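Local coordinates for deoxyhypusine hydroxylase (Homo sapiens, PDB 4D50), which hydroxylates the deoxyhypusine side chain of the translation factor eIF5A with a diiron centre, completing the formation of hypusine, at residues P77-V82 against G97-A102; V82-R87 against L109-Q114; M91-A96 against K113-D118; V120-E125 against N240-H245. All blocks are in the same frame, centred on the assembly; numbering follows the deposited sequence.

How the interactions relate
Four contacts follow the chain through its helical repeats. Interaction 1 closes a connection of 14 residues, most of them helical, and brings helix 90-103 back against helix 76-84. Interaction 2 starts from the same helix 76-84, shares V82 with interaction 1 and reaches further, to helix 109-115; the two cross along the chain. Interaction 3 runs from helix 90-103 to the end of helix 109-115 and the turn after it, crosses interaction 1 and finishes on the same part of the chain as interaction 2, sharing K113 and Q114. Interaction 4 comes after all of these in series: it spans 114 residues and joins the two HEAT-repeat regions beside the peroxide, which interaction 3 also touches.

Interaction 1 (P77-V82 against G97-A102); sequences PMLVDV and GEALGA
L79 and L100 meet where helices 76-84 and 90-103 run nearly antiparallel, their short segments 9.3 Å apart at an angle of 151°. The contact is purely apolar and is closest around L79. Its CB meets CD2 of L100 at 3.7 Å, while CD1 and CD2 of L79 lie 3.8 Å and 3.9 Å from CB of A99. A99 offers just this CB here, and both methyls of the fork lie against it. The CB of L79 already points at the partner helix; with CG anti to the carbonyl carbon (chi1 -71°) the two methyls end on A99.

Away from this buried part the packing is looser. V80, partly exposed, offers only CG2, which lies 4.0 Å from CD1 of L100, and the two side chains cross at about a right angle. L100 therefore spans both regions, with CD2 on L79 and CD1 on V80. Replaced by an alanine, L100 would probably leave CB of L79 and CG2 of V80 without their partner and open a gap between the helices.

The contact joins the first two HEAT-like repeats. L79 also packs on A96 and I103 of helix 90-103 and on A64 and L67 of helix 57-70, whereas V80 and L100 reach I111 and L112 of helix 109-115.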
loop_
_atom_site.group_PDB
_atom_site.type_symbol
_atom_site.label_atom_id
_atom_site.label_comp_id
_atom_site.label_asym_id
_atom_site.label_seq_id
_atom_site.Cartn_x
_atom_site.Cartn_y
_atom_site.Cartn_z
ATOM N N PRO A 77 13.496 2.491 13.298
ATOM C CA PRO A 77 14.851 2.248 12.832
ATOM C C PRO A 77 14.970 1.365 11.580
ATOM O O PRO A 77 15.734 1.659 10.710
ATOM C CB PRO A 77 15.543 1.606 14.048
ATOM C CG PRO A 77 14.758 2.112 15.189
ATOM C CD PRO A 77 13.319 2.172 14.719
ATOM N N MET A 78 14.198 0.316 11.498
ATOM C CA MET A 78 14.263 -0.625 10.368
ATOM C C MET A 78 13.752 0.108 9.157
ATOM O O MET A 78 14.328 -0.010 8.096
ATOM C CB MET A 78 13.400 -1.863 10.623
ATOM C CG MET A 78 13.474 -2.886 9.509
ATOM S SD MET A 78 15.075 -3.628 9.081
ATOM C CE MET A 78 15.918 -3.939 10.585
ATOM N N LEU A 79 12.701 0.882 9.329
ATOM C CA LEU A 79 12.078 1.584 8.143
ATOM C C LEU A 79 13.028 2.686 7.614
ATOM O O LEU A 79 13.132 2.932 6.418
ATOM C CB LEU A 79 10.738 2.185 8.469
ATOM C CG LEU A 79 9.632 1.147 8.673
ATOM C CD1 LEU A 79 8.393 1.703 9.328
ATOM C CD2 LEU A 79 9.274 0.554 7.312
ATOM N N VAL A 80 13.767 3.306 8.527
ATOM C CA VAL A 80 14.796 4.258 8.114
ATOM C C VAL A 80 15.865 3.554 7.269
ATOM O O VAL A 80 16.328 4.080 6.222
ATOM C CB VAL A 80 15.322 5.054 9.359
ATOM C CG1 VAL A 80 16.520 5.897 8.970
ATOM C CG2 VAL A 80 14.243 5.973 9.905
ATOM N N ASP A 81 16.360 2.428 7.760
ATOM C CA ASP A 81 17.395 1.648 7.102
ATOM C C ASP A 81 16.899 1.273 5.707
ATOM O O ASP A 81 17.633 1.434 4.765
ATOM C CB ASP A 81 17.739 0.332 7.828
ATOM C CG ASP A 81 18.523 0.519 9.120
ATOM O OD1 ASP A 81 19.004 1.627 9.365
ATOM O OD2 ASP A 81 18.678 -0.475 9.880
ATOM N N VAL A 82 15.648 0.851 5.562
ATOM C CA VAL A 82 15.103 0.566 4.204
ATOM C C VAL A 82 15.000 1.804 3.312
ATOM O O VAL A 82 15.349 1.780 2.167
ATOM C CB VAL A 82 13.763 -0.166 4.306
ATOM C CG1 VAL A 82 13.152 -0.307 2.918
ATOM C CG2 VAL A 82 13.955 -1.495 4.993
ATOM N N GLY A 97 9.189 4.966 3.254
ATOM C CA GLY A 97 8.913 6.358 3.551
ATOM C C GLY A 97 7.479 6.631 3.928
ATOM O O GLY A 97 7.185 7.337 4.886
ATOM N N GLU A 98 6.570 6.107 3.131
ATOM C CA GLU A 98 5.137 6.180 3.509
ATOM C C GLU A 98 4.840 5.618 4.910
ATOM O O GLU A 98 4.066 6.190 5.648
ATOM C CB GLU A 98 4.219 5.464 2.480
ATOM C CG GLU A 98 2.739 5.606 2.831
ATOM C CD GLU A 98 1.791 5.029 1.801
ATOM O OE1 GLU A 98 2.072 5.151 0.590
ATOM O OE2 GLU A 98 0.717 4.564 2.243
ATOM N N ALA A 99 5.480 4.483 5.269
ATOM C CA ALA A 99 5.273 3.849 6.511
ATOM C C ALA A 99 5.714 4.747 7.643
ATOM O O ALA A 99 5.095 4.741 8.654
ATOM C CB ALA A 99 5.948 2.488 6.559
ATOM N N LEU A 100 6.850 5.461 7.469
ATOM C CA LEU A 100 7.300 6.430 8.442
ATOM C C LEU A 100 6.229 7.512 8.677
ATOM O O LEU A 100 5.958 7.794 9.832
ATOM C CB LEU A 100 8.700 7.015 8.049
ATOM C CG LEU A 100 9.849 5.994 8.192
ATOM C CD1 LEU A 100 11.109 6.505 7.500
ATOM C CD2 LEU A 100 10.139 5.648 9.696
ATOM N N GLY A 101 5.576 7.945 7.600
ATOM C CA GLY A 101 4.440 8.855 7.688
ATOM C C GLY A 101 3.243 8.287 8.424
ATOM O O GLY A 101 2.568 9.028 9.181
ATOM N N ALA A 102 3.034 6.966 8.283
ATOM C CA ALA A 102 1.837 6.335 8.804
ATOM C C ALA A 102 1.935 6.175 10.242
ATOM O O ALA A 102 0.946 6.296 10.942
ATOM C CB ALA A 102 1.584 5.031 8.085
#

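Interaction 2 (V82-R87 against L109-Q114); sequences VLQDTR and LEILKQ
I111 and L112 of helix 109-115 meet L83 and Q84 at the C-terminal end of helix 76-84, a van der Waals contact, mostly apolar, with no hydrogen bond between the two segments. The first residue of 109-114 to touch is I111. With CG1 anti to the backbone N (chi1 -173°), its branch carries CD1 to the side-chain amide of Q84, 3.7 Å from NE2 and 3.8 Å from CD. The extended chain of Q84 crosses that branch at a slant, and its CG also lies near the same methyl, 4.0 Å from CD1 of I111. The amide has a polar partner as well: Q84 NE2 is hydrogen-bonded to Y115 OH, just beyond the segment, which helps to fix the group that I111 touches. Behind the methyl, CG1 of I111 lies 4.2 Å from CD2 of L83.

Next comes L112, whose CB points away from helix 76-84 but whose CD2 still comes within 4.4 Å of CD2 of L83. One methyl of L83 is thereby touched by two successive residues.

The contact connects the first and second HEAT-like repeats. L83 and L112 both also pack on L100 of helix 90-103, and helix 121-140 touches them through V123 on L83 and through V131 and L134 on L112.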
loop_
_atom_site.group_PDB
_atom_site.type_symbol
_atom_site.label_atom_id
_atom_site.label_comp_id
_atom_site.label_asym_id
_atom_site.label_seq_id
_atom_site.Cartn_x
_atom_site.Cartn_y
_atom_site.Cartn_z
ATOM N N VAL A 82 15.648 0.851 5.562
ATOM C CA VAL A 82 15.103 0.566 4.204
ATOM C C VAL A 82 15.000 1.804 3.312
ATOM O O VAL A 82 15.349 1.780 2.167
ATOM C CB VAL A 82 13.763 -0.166 4.306
ATOM C CG1 VAL A 82 13.152 -0.307 2.918
ATOM C CG2 VAL A 82 13.955 -1.495 4.993
ATOM N N LEU A 83 14.472 2.898 3.841
ATOM C CA LEU A 83 14.385 4.119 3.111
ATOM C C LEU A 83 15.744 4.563 2.612
ATOM O O LEU A 83 15.862 4.991 1.475
ATOM C CB LEU A 83 13.867 5.253 3.960
ATOM C CG LEU A 83 13.730 6.615 3.338
ATOM C CD1 LEU A 83 12.956 6.573 2.035
ATOM C CD2 LEU A 83 13.144 7.628 4.333
ATOM N N GLN A 84 16.723 4.468 3.482
ATOM C CA GLN A 84 18.115 4.903 3.097
ATOM C C GLN A 84 18.858 3.925 2.186
ATOM O O GLN A 84 19.787 4.337 1.470
ATOM C CB GLN A 84 18.942 5.241 4.334
ATOM C CG GLN A 84 18.313 6.332 5.211
ATOM C CD GLN A 84 19.252 6.884 6.277
ATOM O OE1 GLN A 84 19.570 6.213 7.247
ATOM N NE2 GLN A 84 19.683 8.138 6.087
ATOM N N ASP A 85 18.426 2.676 2.130
ATOM C CA ASP A 85 19.173 1.674 1.421
ATOM C C ASP A 85 18.950 1.814 -0.087
ATOM O O ASP A 85 17.982 1.360 -0.574
ATOM C CB ASP A 85 18.769 0.313 1.895
ATOM C CG ASP A 85 19.571 -0.791 1.209
ATOM O OD1 ASP A 85 20.386 -0.485 0.330
ATOM O OD2 ASP A 85 19.341 -1.938 1.512
ATOM N N THR A 86 19.860 2.488 -0.810
ATOM C CA THR A 86 19.703 2.748 -2.222
ATOM C C THR A 86 19.689 1.505 -3.129
ATOM O O THR A 86 19.380 1.638 -4.308
ATOM C CB THR A 86 20.805 3.651 -2.788
ATOM O OG1 THR A 86 22.019 2.938 -2.719
ATOM C CG2 THR A 86 20.969 4.928 -2.038
ATOM N N ARG A 87 20.075 0.360 -2.599
ATOM C CA ARG A 87 20.016 -0.890 -3.335
ATOM C C ARG A 87 18.562 -1.438 -3.364
ATOM O O ARG A 87 18.186 -2.178 -4.318
ATOM C CB ARG A 87 20.953 -1.935 -2.728
ATOM C CG ARG A 87 22.402 -1.481 -2.559
ATOM C CD ARG A 87 22.936 -1.877 -1.182
ATOM N NE ARG A 87 24.288 -2.426 -1.326
ATOM C CZ ARG A 87 24.600 -3.721 -1.302
ATOM N NH1 ARG A 87 23.689 -4.660 -1.022
ATOM N NH2 ARG A 87 25.860 -4.085 -1.478
ATOM N N LEU A 109 10.484 13.455 11.185
ATOM C CA LEU A 109 10.267 14.597 10.211
ATOM C C LEU A 109 11.494 15.012 9.473
ATOM O O LEU A 109 11.453 15.287 8.290
ATOM C CB LEU A 109 9.793 15.847 10.923
ATOM C CG LEU A 109 8.578 16.632 10.586
ATOM C CD1 LEU A 109 8.747 17.989 11.256
ATOM C CD2 LEU A 109 8.316 16.739 9.100
ATOM N N GLU A 110 12.643 14.997 10.146
ATOM C CA GLU A 110 13.836 15.559 9.537
ATOM C C GLU A 110 14.331 14.656 8.402
ATOM O O GLU A 110 14.687 15.155 7.312
ATOM C CB GLU A 110 14.931 15.898 10.599
ATOM C CG GLU A 110 14.733 17.283 11.278
ATOM C CD GLU A 110 14.303 18.437 10.300
ATOM O OE1 GLU A 110 15.083 18.845 9.401
ATOM O OE2 GLU A 110 13.148 18.937 10.429
ATOM N N ILE A 111 14.332 13.366 8.636
ATOM C CA ILE A 111 14.673 12.396 7.579
ATOM C C ILE A 111 13.689 12.460 6.411
ATOM O O ILE A 111 14.088 12.356 5.260
ATOM C CB ILE A 111 14.854 10.964 8.109
ATOM C CG1 ILE A 111 15.379 10.079 6.983
ATOM C CG2 ILE A 111 13.581 10.316 8.615
ATOM C CD1 ILE A 111 16.391 9.051 7.464
ATOM N N LEU A 112 12.379 12.548 6.709
ATOM C CA LEU A 112 11.415 12.699 5.608
ATOM C C LEU A 112 11.612 13.964 4.800
ATOM O O LEU A 112 11.492 13.969 3.613
ATOM C CB LEU A 112 9.979 12.563 6.093
ATOM C CG LEU A 112 9.665 11.205 6.689
ATOM C CD1 LEU A 112 8.319 11.224 7.321
ATOM C CD2 LEU A 112 9.738 10.048 5.727
ATOM N N LYS A 113 11.912 15.083 5.454
ATOM C CA LYS A 113 12.267 16.284 4.693
ATOM C C LYS A 113 13.534 16.087 3.813
ATOM O O LYS A 113 13.585 16.584 2.679
ATOM C CB LYS A 113 12.507 17.469 5.658
ATOM C CG LYS A 113 11.195 17.978 6.223
ATOM C CD LYS A 113 11.475 18.962 7.377
ATOM C CE LYS A 113 10.310 19.930 7.476
ATOM N NZ LYS A 113 10.150 20.642 8.775
ATOM N N GLN A 114 14.540 15.412 4.359
ATOM C CA GLN A 114 15.794 15.124 3.644
ATOM C C GLN A 114 15.467 14.337 2.339
ATOM O O GLN A 114 15.884 14.689 1.267
ATOM C CB GLN A 114 16.710 14.295 4.557
ATOM C CG GLN A 114 18.040 13.798 3.991
ATOM C CD GLN A 114 18.852 12.955 4.983
ATOM O OE1 GLN A 114 18.335 12.450 5.991
ATOM N NE2 GLN A 114 20.152 12.802 4.694
#

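Interaction 3 (M91-A96 against K113-D118); sequences MVRHEA and KQYSSD. With FE (Fe (III) ion), chain C; PER (peroxide ion), chain E.
NH1 and NH2 of R93 each take one carboxylate oxygen of D118, a salt bridge inside the second HEAT-like repeat that joins helix 90-103 to the type I turn Y115-D118. The shorter bond, from NH2 to OD1 at 2.7 Å, is almost straight (177°) and lies in the guanidinium plane, although it meets the carboxylate from above. NH1 reaches OD2 at 3.0 Å on its syn side and is less straight (149°); the two planes are turned 55° apart. A bend at chi3 sends the guanidinium toward the turn. R93 NE separately donates to L83 O, near the end of helix 76-84, and D118 OD2 has a second partner in the backbone N of V120.

A leucine in place of R93 would probably leave the D118 carboxylate without its charged mate and L83 O without the NE donor. Outside the salt bridge, Y115 presents its ring edge to R93 NH2, CE2 lying 3.6 Å away close to the ring plane, so the contact is edge-on rather than a cation-pi stack.

The residues following R93 serve the metal. H94 ND1 is held by T126, H212 supplies a further ligand, and the iron takes H94 NE2 at 2.2 Å and E95 OE1 at 2.1 Å.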
loop_
_atom_site.group_PDB
_atom_site.type_symbol
_atom_site.label_atom_id
_atom_site.label_comp_id
_atom_site.label_asym_id
_atom_site.label_seq_id
_atom_site.Cartn_x
_atom_site.Cartn_y
_atom_site.Cartn_z
ATOM N N MET A 91 9.972 0.942 -5.227
ATOM C CA MET A 91 8.703 0.522 -4.642
ATOM C C MET A 91 8.882 0.191 -3.149
ATOM O O MET A 91 7.992 0.461 -2.319
ATOM C CB MET A 91 8.228 -0.684 -5.451
ATOM C CG MET A 91 7.228 -1.630 -4.878
ATOM S SD MET A 91 6.999 -2.857 -6.195
ATOM C CE MET A 91 5.651 -3.755 -5.461
ATOM N N VAL A 92 10.031 -0.385 -2.821
ATOM C CA VAL A 92 10.297 -0.780 -1.482
ATOM C C VAL A 92 10.648 0.489 -0.652
ATOM O O VAL A 92 10.164 0.669 0.475
ATOM C CB VAL A 92 11.409 -1.838 -1.422
ATOM C CG1 VAL A 92 11.790 -2.079 -0.015
ATOM C CG2 VAL A 92 10.884 -3.166 -2.016
ATOM N N ARG A 93 11.494 1.352 -1.211
ATOM C CA ARG A 93 11.933 2.538 -0.500
ATOM C C ARG A 93 10.757 3.468 -0.330
ATOM O O ARG A 93 10.613 4.083 0.746
ATOM C CB ARG A 93 13.136 3.239 -1.235
ATOM C CG ARG A 93 14.405 2.343 -1.319
ATOM C CD ARG A 93 15.547 3.039 -2.083
ATOM N NE ARG A 93 15.834 4.287 -1.379
ATOM C CZ ARG A 93 16.071 5.487 -1.885
ATOM N NH1 ARG A 93 16.167 5.703 -3.188
ATOM N NH2 ARG A 93 16.223 6.509 -1.044
ATOM N N HIS A 94 9.921 3.587 -1.361
ATOM C CA HIS A 94 8.710 4.426 -1.275
ATOM C C HIS A 94 7.869 3.926 -0.116
ATOM O O HIS A 94 7.432 4.740 0.781
ATOM C CB HIS A 94 7.888 4.463 -2.582
ATOM C CG HIS A 94 6.461 4.129 -2.389
ATOM N ND1 HIS A 94 5.553 4.990 -1.806
ATOM C CD2 HIS A 94 5.791 3.004 -2.691
ATOM C CE1 HIS A 94 4.388 4.375 -1.724
ATOM N NE2 HIS A 94 4.506 3.177 -2.268
ATOM N N GLU A 95 7.660 2.625 -0.064
ATOM C CA GLU A 95 6.763 2.063 0.937
ATOM C C GLU A 95 7.280 2.329 2.363
ATOM O O GLU A 95 6.510 2.551 3.291
ATOM C CB GLU A 95 6.473 0.552 0.723
ATOM C CG GLU A 95 5.122 0.127 1.197
ATOM C CD GLU A 95 3.979 0.743 0.415
ATOM O OE1 GLU A 95 3.950 0.710 -0.869
ATOM O OE2 GLU A 95 3.096 1.398 1.057
ATOM N N ALA A 96 8.583 2.253 2.520
ATOM C CA ALA A 96 9.223 2.511 3.870
ATOM C C ALA A 96 9.006 4.028 4.203
ATOM O O ALA A 96 8.709 4.320 5.378
ATOM C CB ALA A 96 10.731 2.168 3.885
ATOM N N LYS A 113 11.912 15.083 5.454
ATOM C CA LYS A 113 12.267 16.284 4.693
ATOM C C LYS A 113 13.534 16.087 3.813
ATOM O O LYS A 113 13.585 16.584 2.679
ATOM C CB LYS A 113 12.507 17.469 5.658
ATOM C CG LYS A 113 11.195 17.978 6.223
ATOM C CD LYS A 113 11.475 18.962 7.377
ATOM C CE LYS A 113 10.310 19.930 7.476
ATOM N NZ LYS A 113 10.150 20.642 8.775
ATOM N N GLN A 114 14.540 15.412 4.359
ATOM C CA GLN A 114 15.794 15.124 3.644
ATOM C C GLN A 114 15.467 14.337 2.339
ATOM O O GLN A 114 15.884 14.689 1.267
ATOM C CB GLN A 114 16.710 14.295 4.557
ATOM C CG GLN A 114 18.040 13.798 3.991
ATOM C CD GLN A 114 18.852 12.955 4.983
ATOM O OE1 GLN A 114 18.335 12.450 5.991
ATOM N NE2 GLN A 114 20.152 12.802 4.694
ATOM N N TYR A 115 14.661 13.299 2.490
ATOM C CA TYR A 115 14.407 12.365 1.405
ATOM C C TYR A 115 13.339 12.874 0.482
ATOM O O TYR A 115 13.071 12.245 -0.529
ATOM C CB TYR A 115 14.188 10.929 1.886
ATOM C CG TYR A 115 15.474 10.237 2.187
ATOM C CD1 TYR A 115 16.097 10.416 3.418
ATOM C CD2 TYR A 115 16.055 9.384 1.300
ATOM C CE1 TYR A 115 17.315 9.827 3.690
ATOM C CE2 TYR A 115 17.256 8.770 1.567
ATOM C CZ TYR A 115 17.879 9.006 2.752
ATOM O OH TYR A 115 19.120 8.418 2.993
ATOM N N SER A 116 12.800 14.058 0.781
ATOM C CA SER A 116 11.941 14.736 -0.130
ATOM C C SER A 116 12.693 15.168 -1.365
ATOM O O SER A 116 12.032 15.517 -2.358
ATOM C CB SER A 116 11.283 15.975 0.536
ATOM O OG SER A 116 10.350 15.546 1.549
ATOM N N SER A 117 14.035 15.159 -1.284
ATOM C CA SER A 117 14.914 15.451 -2.382
ATOM C C SER A 117 15.653 14.239 -2.949
ATOM O O SER A 117 16.642 14.373 -3.678
ATOM C CB SER A 117 15.918 16.507 -1.982
ATOM O OG SER A 117 15.218 17.756 -1.897
ATOM N N ASP A 118 15.156 13.054 -2.663
ATOM C CA ASP A 118 15.806 11.829 -3.157
ATOM C C ASP A 118 15.794 11.806 -4.653
ATOM O O ASP A 118 14.829 12.276 -5.259
ATOM C CB ASP A 118 15.052 10.589 -2.675
ATOM C CG ASP A 118 15.858 9.337 -2.826
ATOM O OD1 ASP A 118 16.695 9.059 -1.936
ATOM O OD2 ASP A 118 15.676 8.625 -3.827
HETATM FE FE FE C . 2.992 1.545 -2.492
HETATM O O1 PER E . 3.973 0.141 -3.916
HETATM O O2 PER E . 3.446 -0.739 -5.069
HETATM O O HOH W 1 1.642 2.620 -1.163
HETATM O O HOH W 2 1.610 -0.078 -2.290
#

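Interaction 4 (V120-E125 against N240-H245); sequences VIEVAE and NPMVRH. With FE (Fe (III) ion), chain D; GAI (guanidine), chain H; PER (peroxide ion), chain E.
The peroxo-diiron site lies between the two HEAT-repeat regions, and near it E122 of helix 121-140 faces M242 and N240 at the start of helix 241-254. The touch is light. CG of E122 lies 3.9 Å from CE of M242, a methyl whose position is somewhat doubtful because M242 has two conformers, and the two chains run alongside in opposite senses. The carboxylate of E122 approaches the amide of N240 without bonding to it, OE2 staying 3.9 Å from ND2.

N240 is the N-cap: with CG anti to the backbone N (chi1 -179°), its OD1 accepts a bent bond (134°) from M242 N at 2.8 Å, the donor tilted from the carbonyl plane. The same residue, with P241, borders a bound guanidine. In the conformer described, M242 CG lies 3.3 Å from O2 of the peroxide.

One turn into the helix, H245 coordinates the iron not bound by H94, through NE2 at 2.2 Å, with the peroxide O2 at the edge of its ring and S277 OG hydrogen-bonded to ND1. H61 and E246 complete the protein ligands of this iron, while the peroxide and a shared water bridge to the other. Histidine and glutamate ligands from facing HEAT-like repeats thus enclose a bridged diiron centre.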
loop_
_atom_site.group_PDB
_atom_site.type_symbol
_atom_site.label_atom_id
_atom_site.label_comp_id
_atom_site.label_asym_id
_atom_site.label_seq_id
_atom_site.Cartn_x
_atom_site.Cartn_y
_atom_site.Cartn_z
ATOM N N VAL A 120 15.205 9.385 -6.688
ATOM C CA VAL A 120 14.193 8.425 -7.158
ATOM C C VAL A 120 12.864 9.121 -6.867
ATOM O O VAL A 120 12.505 9.394 -5.714
ATOM C CB VAL A 120 14.266 7.099 -6.401
ATOM C CG1 VAL A 120 13.098 6.195 -6.746
ATOM C CG2 VAL A 120 15.609 6.380 -6.706
ATOM N N ILE A 121 12.175 9.422 -7.923
ATOM C CA ILE A 121 11.015 10.323 -7.889
ATOM C C ILE A 121 9.865 9.778 -7.004
ATOM O O ILE A 121 9.272 10.556 -6.222
ATOM C CB ILE A 121 10.522 10.615 -9.285
ATOM C CG1 ILE A 121 9.443 11.677 -9.258
ATOM C CG2 ILE A 121 9.992 9.345 -10.004
ATOM C CD1 ILE A 121 9.897 13.012 -8.725
ATOM N N GLU A 122 9.609 8.481 -7.091
ATOM C CA GLU A 122 8.606 7.829 -6.194
ATOM C C GLU A 122 8.947 8.114 -4.719
ATOM O O GLU A 122 8.070 8.312 -3.823
ATOM C CB GLU A 122 8.644 6.312 -6.335
ATOM C CG GLU A 122 8.113 5.806 -7.652
ATOM C CD GLU A 122 9.098 5.827 -8.796
ATOM O OE1 GLU A 122 10.296 6.164 -8.625
ATOM O OE2 GLU A 122 8.649 5.433 -9.897
ATOM N N VAL A 123 10.229 8.089 -4.422
ATOM C CA VAL A 123 10.675 8.264 -2.990
ATOM C C VAL A 123 10.515 9.732 -2.542
ATOM O O VAL A 123 10.049 9.986 -1.517
ATOM C CB VAL A 123 12.147 7.814 -2.794
ATOM C CG1 VAL A 123 12.674 8.095 -1.388
ATOM C CG2 VAL A 123 12.284 6.330 -3.117
ATOM N N ALA A 124 11.072 10.647 -3.326
ATOM C CA ALA A 124 10.878 12.074 -3.178
ATOM C C ALA A 124 9.428 12.447 -2.987
ATOM O O ALA A 124 9.092 13.085 -1.994
ATOM C CB ALA A 124 11.411 12.807 -4.360
ATOM N N GLU A 125 8.557 11.999 -3.908
ATOM C CA GLU A 125 7.133 12.260 -3.773
ATOM C C GLU A 125 6.485 11.676 -2.525
ATOM O O GLU A 125 5.692 12.375 -1.882
ATOM C CB GLU A 125 6.354 11.820 -5.019
ATOM C CG GLU A 125 6.702 12.663 -6.219
ATOM C CD GLU A 125 5.838 12.381 -7.458
ATOM O OE1 GLU A 125 5.340 11.256 -7.573
ATOM O OE2 GLU A 125 5.752 13.231 -8.353
ATOM N N ASN A 240 4.162 1.542 -15.683
ATOM C CA ASN A 240 5.118 1.257 -14.629
ATOM C C ASN A 240 4.738 -0.013 -13.835
ATOM O O ASN A 240 3.565 -0.205 -13.542
ATOM C CB ASN A 240 5.126 2.500 -13.745
ATOM C CG ASN A 240 6.069 2.379 -12.624
ATOM O OD1 ASN A 240 5.853 1.621 -11.717
ATOM N ND2 ASN A 240 7.155 3.089 -12.688
ATOM N N PRO A 241 5.693 -0.940 -13.591
ATOM C CA PRO A 241 5.398 -2.188 -12.937
ATOM C C PRO A 241 4.765 -2.017 -11.545
ATOM O O PRO A 241 3.870 -2.804 -11.153
ATOM C CB PRO A 241 6.756 -2.894 -12.808
ATOM C CG PRO A 241 7.703 -2.077 -13.588
ATOM C CD PRO A 241 7.042 -0.902 -14.185
ATOM N N MET A 242 5.121 -0.962 -10.837
ATOM C CA MET A 242 4.510 -0.669 -9.536
ATOM C C MET A 242 3.008 -0.348 -9.686
ATOM O O MET A 242 2.205 -0.738 -8.844
ATOM C CB MET A 242 5.261 0.510 -8.889
ATOM C CG MET A 242 4.680 1.027 -7.610
ATOM S SD MET A 242 5.634 2.404 -6.956
ATOM C CE MET A 242 4.914 3.651 -8.016
ATOM N N VAL A 243 2.639 0.362 -10.750
ATOM C CA VAL A 243 1.232 0.661 -11.048
ATOM C C VAL A 243 0.481 -0.620 -11.517
ATOM O O VAL A 243 -0.652 -0.925 -11.054
ATOM C CB VAL A 243 1.067 1.681 -12.189
ATOM C CG1 VAL A 243 -0.382 1.897 -12.509
ATOM C CG2 VAL A 243 1.744 3.044 -11.776
ATOM N N ARG A 244 1.141 -1.359 -12.378
ATOM C CA ARG A 244 0.491 -2.574 -12.849
ATOM C C ARG A 244 0.272 -3.577 -11.714
ATOM O O ARG A 244 -0.794 -4.187 -11.604
ATOM C CB ARG A 244 1.246 -3.214 -13.986
ATOM C CG ARG A 244 1.449 -2.342 -15.245
ATOM C CD ARG A 244 2.427 -3.013 -16.221
ATOM N NE ARG A 244 1.780 -4.222 -16.669
ATOM C CZ ARG A 244 2.385 -5.358 -16.987
ATOM N NH1 ARG A 244 3.697 -5.505 -16.868
ATOM N NH2 ARG A 244 1.612 -6.355 -17.283
ATOM N N HIS A 245 1.251 -3.699 -10.839
ATOM C CA HIS A 245 1.069 -4.533 -9.600
ATOM C C HIS A 245 -0.101 -4.087 -8.725
ATOM O O HIS A 245 -0.891 -4.929 -8.252
ATOM C CB HIS A 245 2.353 -4.614 -8.778
ATOM C CG HIS A 245 2.153 -4.285 -7.351
ATOM N ND1 HIS A 245 1.628 -5.201 -6.465
ATOM C CD2 HIS A 245 2.472 -3.187 -6.627
ATOM C CE1 HIS A 245 1.533 -4.638 -5.279
ATOM N NE2 HIS A 245 2.116 -3.454 -5.326
HETATM FE FE FE D . 2.049 -1.851 -3.816
HETATM C C GAI H . 7.699 2.088 -17.309
HETATM N N1 GAI H . 8.628 1.762 -16.538
HETATM N N2 GAI H . 7.118 3.271 -17.110
HETATM N N3 GAI H . 7.276 1.271 -18.284
HETATM O O1 PER E . 3.973 0.141 -3.916
HETATM O O2 PER E . 3.446 -0.739 -5.069
HETATM O O HOH W 2 1.610 -0.078 -2.290
HETATM O O HOH W 3 0.525 -2.875 -2.680
#